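Putative sugar binding protein (Bacteroides vulgatus ATCC 8482, PDB 3KEZ) probably binds sugars or related nutrients at the outer membrane, as a calcium-containing member of the SusD family. Local coordinates at residues K178-T181 with E182-G186; V193-W196 with A197-L201; N221-K224 with G225-E229; A232-T235 with N236-P240; N354-A357 with V358-N362. All coordinates share one frame; numbering follows the deposited sequence.

Interaction 1 (K178-T181 with E182-G186); sequences KNST and ELLSG
Lys-178 and Glu-182, one turn apart near the C-terminal end of helix 166-183, slant across each other rather than meeting end on. The carboxylate comes beside the aliphatic part of the lysine, with OE2 of Glu-182 4.1 Å from CG of Lys-178. The charged ends stay apart: NZ of Lys-178 is 4.6 Å from OE2 of Glu-182, beyond a salt bridge, and one water joins them by accepting from NZ and donating to OE2. The lysine chain runs extended as far as CE and turns only at its last bond (chi4 61°), which swings NZ toward that water. The other carboxylate oxygen, OE1 of Glu-182, lies 3.6 Å from OD1 of Asn-179, the carboxylate and amide planes standing almost upright to each other (85°). Deeper in, O of Ser-180 accepts twice where the helix runs out, from N of Leu-184 at 2.9 Å and, from above the carbonyl plane, from N of Leu-183. The Leu-184 side chain lies against this oxygen, its CD1 3.7 Å from OG of Ser-180; that hydroxyl bonds to O of Leu-177. Leu-184 also packs on Ala-198 of helix 195-209 and Gln-118 of helix 109-134. Bridged by water, the exposed charge pair is probably a modest stabiliser, while the Ser-180 carbonyl, accepting two hydrogen bonds, and the leucine packing probably help hold the last turn.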
loop_
_atom_site.group_PDB
_atom_site.type_symbol
_atom_site.label_atom_id
_atom_site.label_comp_id
_atom_site.label_asym_id
_atom_site.label_seq_id
_atom_site.Cartn_x
_atom_site.Cartn_y
_atom_site.Cartn_z
ATOM N N LYS A 178 -13.917 -8.524 -3.837
ATOM C CA LYS A 178 -14.593 -8.997 -5.029
ATOM C C LYS A 178 -15.987 -8.393 -5.150
ATOM O O LYS A 178 -16.417 -7.946 -6.212
ATOM C CB LYS A 178 -14.689 -10.522 -4.977
ATOM C CG LYS A 178 -15.111 -11.149 -6.291
ATOM C CD LYS A 178 -14.884 -12.656 -6.277
ATOM C CE LYS A 178 -15.583 -13.288 -7.492
ATOM N NZ LYS A 178 -15.046 -12.762 -8.818
ATOM N N ASN A 179 -16.700 -8.429 -4.040
ATOM C CA ASN A 179 -18.025 -7.849 -3.954
ATOM C C ASN A 179 -18.012 -6.352 -4.200
ATOM O O ASN A 179 -18.905 -5.844 -4.864
ATOM C CB ASN A 179 -18.613 -8.154 -2.588
ATOM C CG ASN A 179 -19.144 -9.561 -2.506
ATOM O OD1 ASN A 179 -19.876 -10.002 -3.391
ATOM N ND2 ASN A 179 -18.783 -10.281 -1.455
ATOM N N SER A 180 -16.997 -5.655 -3.689
ATOM C CA SER A 180 -16.864 -4.218 -3.938
ATOM C C SER A 180 -16.700 -3.917 -5.427
ATOM O O SER A 180 -17.186 -2.901 -5.897
ATOM C CB SER A 180 -15.702 -3.610 -3.153
ATOM O OG SER A 180 -14.412 -3.855 -3.766
ATOM N N THR A 181 -16.051 -4.815 -6.177
ATOM C CA THR A 181 -15.806 -4.566 -7.635
ATOM C C THR A 181 -17.092 -4.659 -8.452
ATOM O O THR A 181 -17.151 -4.175 -9.569
ATOM C CB THR A 181 -14.809 -5.539 -8.259
ATOM O OG1 THR A 181 -15.321 -6.873 -8.186
ATOM C CG2 THR A 181 -13.426 -5.469 -7.587
ATOM N N GLU A 182 -18.114 -5.290 -7.874
ATOM C CA GLU A 182 -19.382 -5.431 -8.501
ATOM C C GLU A 182 -20.358 -4.317 -8.105
ATOM O O GLU A 182 -21.423 -4.196 -8.705
ATOM C CB GLU A 182 -19.973 -6.766 -8.098
ATOM C CG GLU A 182 -19.200 -7.998 -8.591
ATOM C CD GLU A 182 -19.475 -9.260 -7.746
ATOM O OE1 GLU A 182 -20.366 -9.246 -6.869
ATOM O OE2 GLU A 182 -18.785 -10.281 -7.948
ATOM N N LEU A 183 -20.011 -3.555 -7.066
ATOM C CA LEU A 183 -20.881 -2.536 -6.503
ATOM C C LEU A 183 -20.394 -1.097 -6.739
ATOM O O LEU A 183 -21.193 -0.192 -6.979
ATOM C CB LEU A 183 -21.050 -2.807 -5.008
ATOM C CG LEU A 183 -21.888 -4.013 -4.588
ATOM C CD1 LEU A 183 -21.855 -4.164 -3.097
ATOM C CD2 LEU A 183 -23.310 -3.898 -5.083
ATOM N N LEU A 184 -19.081 -0.896 -6.652
ATOM C CA LEU A 184 -18.469 0.401 -6.825
ATOM C C LEU A 184 -18.666 0.969 -8.212
ATOM O O LEU A 184 -18.634 0.252 -9.223
ATOM C CB LEU A 184 -16.961 0.298 -6.585
ATOM C CG LEU A 184 -16.465 0.167 -5.162
ATOM C CD1 LEU A 184 -15.088 -0.500 -5.138
ATOM C CD2 LEU A 184 -16.441 1.539 -4.520
ATOM N N SER A 185 -18.812 2.278 -8.284
ATOM C CA SER A 185 -18.822 2.966 -9.587
ATOM C C SER A 185 -17.403 2.985 -10.165
ATOM O O SER A 185 -16.436 3.018 -9.391
ATOM C CB SER A 185 -19.272 4.403 -9.404
ATOM O OG SER A 185 -19.104 5.098 -10.623
ATOM N N GLY A 186 -17.294 2.941 -11.497
ATOM C CA GLY A 186 -16.041 3.227 -12.231
ATOM C C GLY A 186 -15.705 4.697 -12.497
ATOM O O GLY A 186 -14.664 5.013 -13.076
HETATM O O HOH W 1 -16.445 -10.403 -10.078
#

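Interaction 2 (V193-W196 with A197-L201); sequences VNRW and AAMTL
Asn-194 folds back on the first turn of helix 195-209 and caps it: its OD1 accepts from N of Ala-197 at 3.2 Å in a nearly straight bond (176°), and more weakly from N of Trp-196. The side chain can do this because CG sits between the backbone N and the carbonyl carbon (chi1 79°). As an N-cap it satisfies amides that have no preceding turn to bond to, while its ND2 bonds to O of Asp-187. The tight part rests on this cap and on O of Trp-196, gripped twice by Thr-200, by its backbone N and by OG1 at 2.9 Å, the two donors reaching it from opposite faces of its plane. Also buried is a light apolar contact, CG1 of Val-193 lying 4.2 Å from CB of Ala-197 and about as near CB of Ala-198. The outer side is less buried, its three residues partly exposed. There Met-199, present as selenomethionine, lies alongside both Arg-195 and Trp-196. Its SE meets the edge of the indole, 4.0 Å from CE3 of Trp-196, a Met-aromatic contact, and its CE touches CD of Arg-195 at 3.8 Å. CB of Arg-195 stands over one face of the same indole. Around this turn, helix 166-183 packs on Ala-198 and Met-199, helix 212-229 on Trp-196 and Thr-200, helix 109-134 on Val-193, and strand 255-259 on Ala-197.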
loop_
_atom_site.group_PDB
_atom_site.type_symbol
_atom_site.label_atom_id
_atom_site.label_comp_id
_atom_site.label_asym_id
_atom_site.label_seq_id
_atom_site.Cartn_x
_atom_site.Cartn_y
_atom_site.Cartn_z
ATOM N N VAL A 193 -12.305 5.519 -2.892
ATOM C CA VAL A 193 -12.099 4.252 -3.628
ATOM C C VAL A 193 -13.131 4.072 -4.696
ATOM O O VAL A 193 -14.326 4.321 -4.457
ATOM C CB VAL A 193 -12.116 3.045 -2.666
ATOM C CG1 VAL A 193 -11.984 1.748 -3.428
ATOM C CG2 VAL A 193 -11.013 3.233 -1.694
ATOM N N ASN A 194 -12.675 3.684 -5.888
ATOM C CA ASN A 194 -13.590 3.330 -7.002
ATOM C C ASN A 194 -13.355 1.914 -7.544
ATOM O O ASN A 194 -12.539 1.163 -6.998
ATOM C CB ASN A 194 -13.649 4.425 -8.099
ATOM C CG ASN A 194 -12.493 4.389 -9.017
ATOM O OD1 ASN A 194 -11.699 3.480 -8.947
ATOM N ND2 ASN A 194 -12.404 5.375 -9.935
ATOM N N ARG A 195 -14.120 1.507 -8.562
ATOM C CA ARG A 195 -14.031 0.123 -9.011
ATOM C C ARG A 195 -12.597 -0.299 -9.397
ATOM O O ARG A 195 -12.123 -1.403 -9.043
ATOM C CB ARG A 195 -14.981 -0.143 -10.174
ATOM C CG ARG A 195 -15.095 -1.618 -10.522
ATOM C CD ARG A 195 -16.081 -1.842 -11.668
ATOM N NE ARG A 195 -17.354 -1.206 -11.379
ATOM C CZ ARG A 195 -18.233 -0.803 -12.294
ATOM N NH1 ARG A 195 -17.990 -0.972 -13.592
ATOM N NH2 ARG A 195 -19.357 -0.207 -11.912
ATOM N N TRP A 196 -11.906 0.567 -10.124
ATOM C CA TRP A 196 -10.597 0.229 -10.674
ATOM C C TRP A 196 -9.527 0.143 -9.582
ATOM O O TRP A 196 -8.688 -0.757 -9.596
ATOM C CB TRP A 196 -10.208 1.199 -11.800
ATOM C CG TRP A 196 -11.375 1.593 -12.641
ATOM C CD1 TRP A 196 -11.837 2.852 -12.833
ATOM C CD2 TRP A 196 -12.280 0.720 -13.352
ATOM N NE1 TRP A 196 -12.966 2.831 -13.640
ATOM C CE2 TRP A 196 -13.243 1.535 -13.974
ATOM C CE3 TRP A 196 -12.363 -0.666 -13.518
ATOM C CZ2 TRP A 196 -14.272 1.017 -14.757
ATOM C CZ3 TRP A 196 -13.405 -1.184 -14.282
ATOM C CH2 TRP A 196 -14.326 -0.344 -14.904
ATOM N N ALA A 197 -9.577 1.055 -8.609
ATOM C CA ALA A 197 -8.729 0.942 -7.407
ATOM C C ALA A 197 -8.969 -0.394 -6.710
ATOM O O ALA A 197 -8.021 -1.136 -6.435
ATOM C CB ALA A 197 -9.011 2.108 -6.400
ATOM N N ALA A 198 -10.224 -0.727 -6.447
ATOM C CA ALA A 198 -10.521 -2.010 -5.741
ATOM C C ALA A 198 -10.065 -3.243 -6.554
ATOM O O ALA A 198 -9.525 -4.171 -5.983
ATOM C CB ALA A 198 -11.999 -2.139 -5.350
HETATM N N MSE A 199 -10.244 -3.226 -7.870
HETATM C CA MSE A 199 -9.779 -4.341 -8.714
HETATM C C MSE A 199 -8.242 -4.467 -8.669
HETATM O O MSE A 199 -7.691 -5.564 -8.654
HETATM C CB MSE A 199 -10.234 -4.186 -10.148
HETATM C CG MSE A 199 -11.640 -4.424 -10.399
HETATM SE SE MSE A 199 -11.964 -4.505 -12.321
HETATM C CE MSE A 199 -13.881 -4.929 -12.269
ATOM N N THR A 200 -7.549 -3.337 -8.676
ATOM C CA THR A 200 -6.086 -3.348 -8.611
ATOM C C THR A 200 -5.624 -3.930 -7.284
ATOM O O THR A 200 -4.780 -4.818 -7.272
ATOM C CB THR A 200 -5.498 -1.952 -8.826
ATOM O OG1 THR A 200 -5.890 -1.480 -10.108
ATOM C CG2 THR A 200 -4.000 -1.952 -8.743
ATOM N N LEU A 201 -6.229 -3.502 -6.177
ATOM C CA LEU A 201 -5.858 -4.041 -4.832
ATOM C C LEU A 201 -6.171 -5.534 -4.819
ATOM O O LEU A 201 -5.340 -6.330 -4.418
ATOM C CB LEU A 201 -6.589 -3.348 -3.697
ATOM C CG LEU A 201 -6.305 -3.768 -2.254
ATOM C CD1 LEU A 201 -4.788 -3.824 -2.006
ATOM C CD2 LEU A 201 -6.998 -2.828 -1.251
#

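Interaction 3 (N221-K224 with G225-E229); sequences NAIK and GAEKE
Glu-227 donates its backbone N to O of Ile-223 at 2.9 Å (164°), one of four successive main-chain bonds that carry helix 212-229 through this turn. Gly-225 to Asn-221, Ala-226 to Ala-222 and Lys-228 to Lys-224 repeat it at about the same length. The side chains of Ile-223 and Glu-227 lie side by side and point the same way. CG1 of Ile-223 sits beside the backbone N (chi1 -66°), which puts CG2 anti to that N, and CG2 touches the carboxylate carbon CD of Glu-227 at 3.6 Å. The glutamate is extended beyond CG, and its OE2 is hydrogen-bonded to the hydroxyl of Tyr-341. With alanine in place of Glu-227 the hydroxyl of Tyr-341 would probably lose its carboxylate mate, and a gap would open beside CG2 of Ile-223. SusD-family proteins belong to the tetratricopeptide-repeat clan, and consistent with such a helical scaffold this helix packs against two others: Ile-223 and Ala-226 face helix 337-350, while Ala-222 and Ala-226 meet helix 195-209. CB of Ala-226 sits 3.2 Å from O of Ala-222. On the exposed flank Lys-224 lies alongside Lys-228 and points the same way. Their like-charged NZ atoms lie 4.7 Å apart, but this pairing is doubtful, since Lys-224 has a second conformer and crystal neighbours touch both chains.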
loop_
_atom_site.group_PDB
_atom_site.type_symbol
_atom_site.label_atom_id
_atom_site.label_comp_id
_atom_site.label_asym_id
_atom_site.label_seq_id
_atom_site.Cartn_x
_atom_site.Cartn_y
_atom_site.Cartn_z
ATOM N N ASN A 221 -8.521 -6.394 -16.175
ATOM C CA ASN A 221 -9.805 -5.688 -16.201
ATOM C C ASN A 221 -9.706 -4.317 -15.536
ATOM O O ASN A 221 -10.341 -3.367 -15.989
ATOM C CB ASN A 221 -10.907 -6.552 -15.565
ATOM C CG ASN A 221 -11.277 -7.751 -16.444
ATOM O OD1 ASN A 221 -11.232 -7.677 -17.672
ATOM N ND2 ASN A 221 -11.684 -8.821 -15.822
ATOM N N ALA A 222 -8.872 -4.210 -14.500
ATOM C CA ALA A 222 -8.632 -2.915 -13.839
ATOM C C ALA A 222 -8.076 -1.922 -14.859
ATOM O O ALA A 222 -8.495 -0.745 -14.907
ATOM C CB ALA A 222 -7.666 -3.054 -12.696
ATOM N N ILE A 223 -7.137 -2.391 -15.668
ATOM C CA ILE A 223 -6.504 -1.550 -16.699
ATOM C C ILE A 223 -7.498 -1.131 -17.772
ATOM O O ILE A 223 -7.585 0.052 -18.098
ATOM C CB ILE A 223 -5.261 -2.245 -17.367
ATOM C CG1 ILE A 223 -4.114 -2.435 -16.363
ATOM C CG2 ILE A 223 -4.765 -1.440 -18.616
ATOM C CD1 ILE A 223 -3.122 -3.542 -16.774
ATOM N N LYS A 224 -8.221 -2.104 -18.327
ATOM C CA LYS A 224 -9.153 -1.849 -19.429
ATOM C C LYS A 224 -10.238 -0.854 -18.996
ATOM O O LYS A 224 -10.575 0.078 -19.742
ATOM C CB LYS A 224 -9.773 -3.162 -19.952
ATOM C CG LYS A 224 -11.012 -2.995 -20.846
ATOM C CD LYS A 224 -11.359 -4.270 -21.604
ATOM C CE LYS A 224 -12.702 -4.138 -22.336
ATOM N NZ LYS A 224 -12.918 -5.252 -23.305
ATOM N N GLY A 225 -10.779 -1.066 -17.805
ATOM C CA GLY A 225 -11.800 -0.176 -17.254
ATOM C C GLY A 225 -11.308 1.224 -16.918
ATOM O O GLY A 225 -11.958 2.214 -17.272
ATOM N N ALA A 226 -10.170 1.314 -16.221
ATOM C CA ALA A 226 -9.601 2.624 -15.851
ATOM C C ALA A 226 -9.255 3.402 -17.110
ATOM O O ALA A 226 -9.560 4.604 -17.218
ATOM C CB ALA A 226 -8.364 2.494 -14.977
ATOM N N GLU A 227 -8.633 2.743 -18.079
ATOM C CA GLU A 227 -8.269 3.468 -19.310
ATOM C C GLU A 227 -9.519 3.892 -20.123
ATOM O O GLU A 227 -9.537 4.992 -20.670
ATOM C CB GLU A 227 -7.203 2.714 -20.120
ATOM C CG GLU A 227 -5.858 2.600 -19.304
ATOM C CD GLU A 227 -4.755 1.887 -20.024
ATOM O OE1 GLU A 227 -5.023 1.335 -21.123
ATOM O OE2 GLU A 227 -3.607 1.909 -19.511
ATOM N N LYS A 228 -10.577 3.075 -20.171
ATOM C CA LYS A 228 -11.842 3.558 -20.788
ATOM C C LYS A 228 -12.368 4.799 -20.065
ATOM O O LYS A 228 -12.991 5.658 -20.651
ATOM C CB LYS A 228 -12.957 2.520 -20.719
ATOM C CG LYS A 228 -12.855 1.358 -21.681
ATOM C CD LYS A 228 -14.169 0.545 -21.776
ATOM C CE LYS A 228 -13.922 -0.787 -22.516
ATOM N NZ LYS A 228 -14.953 -1.079 -23.571
ATOM N N GLU A 229 -12.148 4.855 -18.766
ATOM C CA GLU A 229 -12.569 5.988 -17.956
ATOM C C GLU A 229 -11.662 7.229 -18.136
ATOM O O GLU A 229 -12.038 8.327 -17.718
ATOM C CB GLU A 229 -12.673 5.536 -16.498
ATOM C CG GLU A 229 -13.596 6.339 -15.659
ATOM C CD GLU A 229 -15.015 6.320 -16.175
ATOM O OE1 GLU A 229 -15.384 5.324 -16.835
ATOM O OE2 GLU A 229 -15.749 7.306 -15.923
#

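Interaction 4 (A232-T235 with N236-P240); sequences ALWT and NEEYP
Thr-235 and Glu-238 exchange bonds, each side chain accepting from the other's backbone. N of Thr-235 donates to OE1 of Glu-238 at 2.8 Å, meeting it from above the carboxylate plane, and N of Glu-238 donates to OG1 of Thr-235 at 2.9 Å. For the second bond the hydroxyl sits between the threonine's backbone N and carbonyl carbon (chi1 67°), facing into the turn. The glutamate then folds back across the threonine, CG of Glu-238 lying 3.1 Å from OG1 of Thr-235. This reciprocal exchange over three residues has the form of a capping box, here starting a turn whose residues 236-238 have helical backbone angles before the short helix 239-242 itself. O of Thr-235 also accepts from N of Tyr-239 at 2.9 Å, linking the turn to that helix. OE1 of Glu-238 has a further partner: a water donates to it at 2.7 Å and also to O of Leu-233. The carboxylate stands at the edge of the Trp-234 indole, its plane nearly perpendicular (87°) to the ring, with OE1 of Glu-238 4.0 Å from CD1 of Trp-234. CB of Trp-234 makes a distant apolar contact with CD2 of Tyr-239 (4.4 Å). Farther out, Trp-243 meets both aromatic rings edge-to-face, and Arg-367 bonds to O of Trp-234 through NH1 and to ND2 of Asn-236 through its carbonyl. The hydroxyl of Tyr-239 is held by Glu-391.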
loop_
_atom_site.group_PDB
_atom_site.type_symbol
_atom_site.label_atom_id
_atom_site.label_comp_id
_atom_site.label_asym_id
_atom_site.label_seq_id
_atom_site.Cartn_x
_atom_site.Cartn_y
_atom_site.Cartn_z
ATOM N N ALA A 232 -4.634 7.135 -17.449
ATOM C CA ALA A 232 -3.583 6.707 -18.332
ATOM C C ALA A 232 -2.308 6.795 -17.528
ATOM O O ALA A 232 -2.171 7.655 -16.650
ATOM C CB ALA A 232 -3.543 7.583 -19.620
ATOM N N LEU A 233 -1.391 5.876 -17.789
ATOM C CA LEU A 233 -0.057 5.945 -17.230
ATOM C C LEU A 233 0.532 7.321 -17.540
ATOM O O LEU A 233 0.416 7.842 -18.669
ATOM C CB LEU A 233 0.844 4.851 -17.826
ATOM C CG LEU A 233 0.595 3.364 -17.494
ATOM C CD1 LEU A 233 1.634 2.473 -18.268
ATOM C CD2 LEU A 233 0.644 3.128 -16.026
ATOM N N TRP A 234 1.139 7.918 -16.527
ATOM C CA TRP A 234 1.877 9.178 -16.715
ATOM C C TRP A 234 2.946 8.995 -17.781
ATOM O O TRP A 234 3.723 8.042 -17.720
ATOM C CB TRP A 234 2.539 9.613 -15.394
ATOM C CG TRP A 234 1.582 10.141 -14.364
ATOM C CD1 TRP A 234 0.464 10.916 -14.583
ATOM C CD2 TRP A 234 1.670 9.964 -12.965
ATOM N NE1 TRP A 234 -0.156 11.202 -13.380
ATOM C CE2 TRP A 234 0.562 10.616 -12.377
ATOM C CE3 TRP A 234 2.559 9.276 -12.130
ATOM C CZ2 TRP A 234 0.351 10.619 -11.021
ATOM C CZ3 TRP A 234 2.336 9.295 -10.797
ATOM C CH2 TRP A 234 1.251 9.961 -10.250
ATOM N N THR A 235 3.002 9.899 -18.753
ATOM C CA THR A 235 4.032 9.820 -19.787
ATOM C C THR A 235 5.436 10.000 -19.190
ATOM O O THR A 235 5.611 10.493 -18.065
ATOM C CB THR A 235 3.846 10.878 -20.873
ATOM O OG1 THR A 235 4.075 12.167 -20.298
ATOM C CG2 THR A 235 2.422 10.825 -21.482
ATOM N N ASN A 236 6.437 9.593 -19.950
ATOM C CA ASN A 236 7.835 9.851 -19.580
ATOM C C ASN A 236 8.046 11.341 -19.272
ATOM O O ASN A 236 8.661 11.697 -18.286
ATOM C CB ASN A 236 8.730 9.381 -20.723
ATOM C CG ASN A 236 10.176 9.634 -20.487
ATOM O OD1 ASN A 236 10.703 10.664 -20.935
ATOM N ND2 ASN A 236 10.859 8.691 -19.829
ATOM N N GLU A 237 7.485 12.208 -20.110
ATOM C CA GLU A 237 7.550 13.663 -19.888
ATOM C C GLU A 237 6.838 14.177 -18.621
ATOM O O GLU A 237 7.343 15.065 -17.942
ATOM C CB GLU A 237 6.995 14.388 -21.113
ATOM C CG GLU A 237 7.248 15.873 -21.082
ATOM C CD GLU A 237 6.904 16.550 -22.377
ATOM O OE1 GLU A 237 6.881 15.862 -23.430
ATOM O OE2 GLU A 237 6.680 17.784 -22.345
ATOM N N GLU A 238 5.683 13.609 -18.307
ATOM C CA GLU A 238 4.895 13.998 -17.135
ATOM C C GLU A 238 5.494 13.499 -15.828
ATOM O O GLU A 238 5.349 14.146 -14.779
ATOM C CB GLU A 238 3.498 13.410 -17.252
ATOM C CG GLU A 238 2.640 14.083 -18.302
ATOM C CD GLU A 238 1.410 13.280 -18.729
ATOM O OE1 GLU A 238 1.255 12.093 -18.370
ATOM O OE2 GLU A 238 0.589 13.860 -19.471
ATOM N N TYR A 239 6.163 12.353 -15.883
ATOM C CA TYR A 239 6.464 11.577 -14.666
ATOM C C TYR A 239 7.136 12.372 -13.544
ATOM O O TYR A 239 6.712 12.278 -12.391
ATOM C CB TYR A 239 7.302 10.362 -14.997
ATOM C CG TYR A 239 7.332 9.315 -13.927
ATOM C CD1 TYR A 239 8.293 9.338 -12.907
ATOM C CD2 TYR A 239 6.439 8.276 -13.948
ATOM C CE1 TYR A 239 8.358 8.327 -11.947
ATOM C CE2 TYR A 239 6.477 7.289 -13.002
ATOM C CZ TYR A 239 7.441 7.304 -11.997
ATOM O OH TYR A 239 7.445 6.296 -11.079
ATOM N N PRO A 240 8.162 13.176 -13.871
ATOM C CA PRO A 240 8.882 13.848 -12.782
ATOM C C PRO A 240 8.009 14.801 -11.943
ATOM O O PRO A 240 8.301 14.990 -10.772
ATOM C CB PRO A 240 9.981 14.612 -13.514
ATOM C CG PRO A 240 10.180 13.873 -14.807
ATOM C CD PRO A 240 8.809 13.376 -15.177
HETATM O O HOH W 2 -0.623 10.335 -19.204
#

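Interaction 5 (N354-A357 with V358-N362); sequences NAKA and VKYLN
The shortest polar bond between the two segments runs from N of Val-358 to O of Asn-354, 2.8 Å and nearly straight (175°), in the first turns of helix 354-368. Main-chain bonds of the same kind follow to Ala-355, Lys-356 and Ala-357. CG2 of Val-358 slants in against the asparagine amide, 3.9 Å from ND2 of Asn-354; that ND2 bonds to O of Lys-377, and OD1 to N of Leu-379. The heavier side-chain contact joins Lys-356 and Tyr-360, which lie side by side and point the same way. CG of Lys-356 is 3.4 Å from CE2 of Tyr-360, and its CD a little farther off. CG of the lysine is anti to the backbone N (chi1 -159°), which brings it up to CE2 and CD2 of the ring. CE of Lys-359 stands over one face of the ring, 3.9 Å above its plane and offset toward the rim. Both polar ends converge on Glu-220: NZ of Lys-356 forms a salt bridge to OE1, and the hydroxyl of Tyr-360 a hydrogen bond to OE2. A leucine in place of Tyr-360 would probably leave OE2 of Glu-220 without its hydroxyl mate and the aliphatic part of Lys-356 poorly supported. Ala-357 and Leu-361 pack inward on helix 337-350, and Lys-356 and Tyr-360 face Leu-216 and Ile-223 of helix 212-229.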
loop_
_atom_site.group_PDB
_atom_site.type_symbol
_atom_site.label_atom_id
_atom_site.label_comp_id
_atom_site.label_asym_id
_atom_site.label_seq_id
_atom_site.Cartn_x
_atom_site.Cartn_y
_atom_site.Cartn_z
ATOM N N ASN A 354 4.243 -15.608 -21.594
ATOM C CA ASN A 354 5.328 -14.666 -21.741
ATOM C C ASN A 354 4.953 -13.460 -22.579
ATOM O O ASN A 354 5.353 -12.335 -22.250
ATOM C CB ASN A 354 6.554 -15.327 -22.328
ATOM C CG ASN A 354 7.762 -14.440 -22.208
ATOM O OD1 ASN A 354 8.134 -14.016 -21.102
ATOM N ND2 ASN A 354 8.348 -14.101 -23.338
ATOM N N ALA A 355 4.179 -13.695 -23.631
ATOM C CA ALA A 355 3.723 -12.633 -24.545
ATOM C C ALA A 355 3.034 -11.514 -23.804
ATOM O O ALA A 355 3.294 -10.330 -24.039
ATOM C CB ALA A 355 2.800 -13.198 -25.643
ATOM N N LYS A 356 2.161 -11.924 -22.902
ATOM C CA LYS A 356 1.374 -11.025 -22.087
ATOM C C LYS A 356 2.241 -10.352 -21.041
ATOM O O LYS A 356 2.078 -9.171 -20.802
ATOM C CB LYS A 356 0.228 -11.794 -21.404
ATOM C CG LYS A 356 -0.913 -10.903 -20.968
ATOM C CD LYS A 356 -2.123 -11.683 -20.379
ATOM C CE LYS A 356 -3.035 -12.218 -21.450
ATOM N NZ LYS A 356 -4.412 -12.520 -20.903
ATOM N N ALA A 357 3.180 -11.090 -20.437
ATOM C CA ALA A 357 4.099 -10.482 -19.483
ATOM C C ALA A 357 4.917 -9.381 -20.137
ATOM O O ALA A 357 5.040 -8.296 -19.561
ATOM C CB ALA A 357 5.013 -11.506 -18.867
ATOM N N VAL A 358 5.481 -9.670 -21.306
ATOM C CA VAL A 358 6.226 -8.685 -22.078
ATOM C C VAL A 358 5.341 -7.466 -22.425
ATOM O O VAL A 358 5.794 -6.339 -22.255
ATOM C CB VAL A 358 6.833 -9.290 -23.338
ATOM C CG1 VAL A 358 7.282 -8.210 -24.365
ATOM C CG2 VAL A 358 7.993 -10.219 -22.970
ATOM N N LYS A 359 4.091 -7.694 -22.845
ATOM C CA LYS A 359 3.168 -6.599 -23.172
ATOM C C LYS A 359 3.040 -5.635 -21.991
ATOM O O LYS A 359 3.309 -4.427 -22.100
ATOM C CB LYS A 359 1.803 -7.161 -23.549
ATOM C CG LYS A 359 0.779 -6.089 -24.029
ATOM C CD LYS A 359 -0.655 -6.652 -24.036
ATOM C CE LYS A 359 -1.719 -5.582 -23.626
ATOM N NZ LYS A 359 -3.138 -6.104 -23.768
ATOM N N TYR A 360 2.678 -6.171 -20.830
ATOM C CA TYR A 360 2.405 -5.304 -19.677
ATOM C C TYR A 360 3.682 -4.711 -19.102
ATOM O O TYR A 360 3.746 -3.510 -18.774
ATOM C CB TYR A 360 1.576 -6.046 -18.630
ATOM C CG TYR A 360 0.155 -6.283 -19.103
ATOM C CD1 TYR A 360 -0.737 -5.208 -19.205
ATOM C CD2 TYR A 360 -0.324 -7.551 -19.418
ATOM C CE1 TYR A 360 -2.028 -5.384 -19.604
ATOM C CE2 TYR A 360 -1.660 -7.729 -19.849
ATOM C CZ TYR A 360 -2.489 -6.632 -19.938
ATOM O OH TYR A 360 -3.811 -6.727 -20.321
ATOM N N LEU A 361 4.740 -5.506 -19.042
ATOM C CA LEU A 361 5.952 -4.997 -18.471
ATOM C C LEU A 361 6.556 -3.919 -19.346
ATOM O O LEU A 361 7.105 -2.955 -18.826
ATOM C CB LEU A 361 6.947 -6.107 -18.193
ATOM C CG LEU A 361 7.954 -5.677 -17.158
ATOM C CD1 LEU A 361 7.271 -5.582 -15.784
ATOM C CD2 LEU A 361 9.106 -6.645 -17.138
ATOM N N ASN A 362 6.404 -4.067 -20.672
ATOM C CA ASN A 362 7.014 -3.146 -21.605
ATOM C C ASN A 362 6.422 -1.739 -21.462
ATOM O O ASN A 362 7.134 -0.762 -21.625
ATOM C CB ASN A 362 6.932 -3.650 -23.059
ATOM C CG ASN A 362 8.267 -3.589 -23.773
ATOM O OD1 ASN A 362 9.310 -3.316 -23.170
ATOM N ND2 ASN A 362 8.243 -3.847 -25.074
#

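Interactions 1, 2 and 3 form a continuous group on successive helices. The first two are about 8 Å apart between centres and joined by Leu-184 O to Arg-195 NH2 and Gly-186 O to Trp-196 NE1, probable hydrogen bonds of 2.8 Å each. Interactions 2 and 3 meet where CH2 of Trp-196 packs on CA of Gly-225 at 3.5 Å. Interaction 5 reaches this group through CE1 of Tyr-360, 3.5 Å from CD1 of Ile-223. Interaction 4 follows interaction 3 in sequence and lies toward the calcium site: the Trp-234 side chain is about 9 Å from that of the calcium ligand Asn-331 and about 13 Å from the calcium ion.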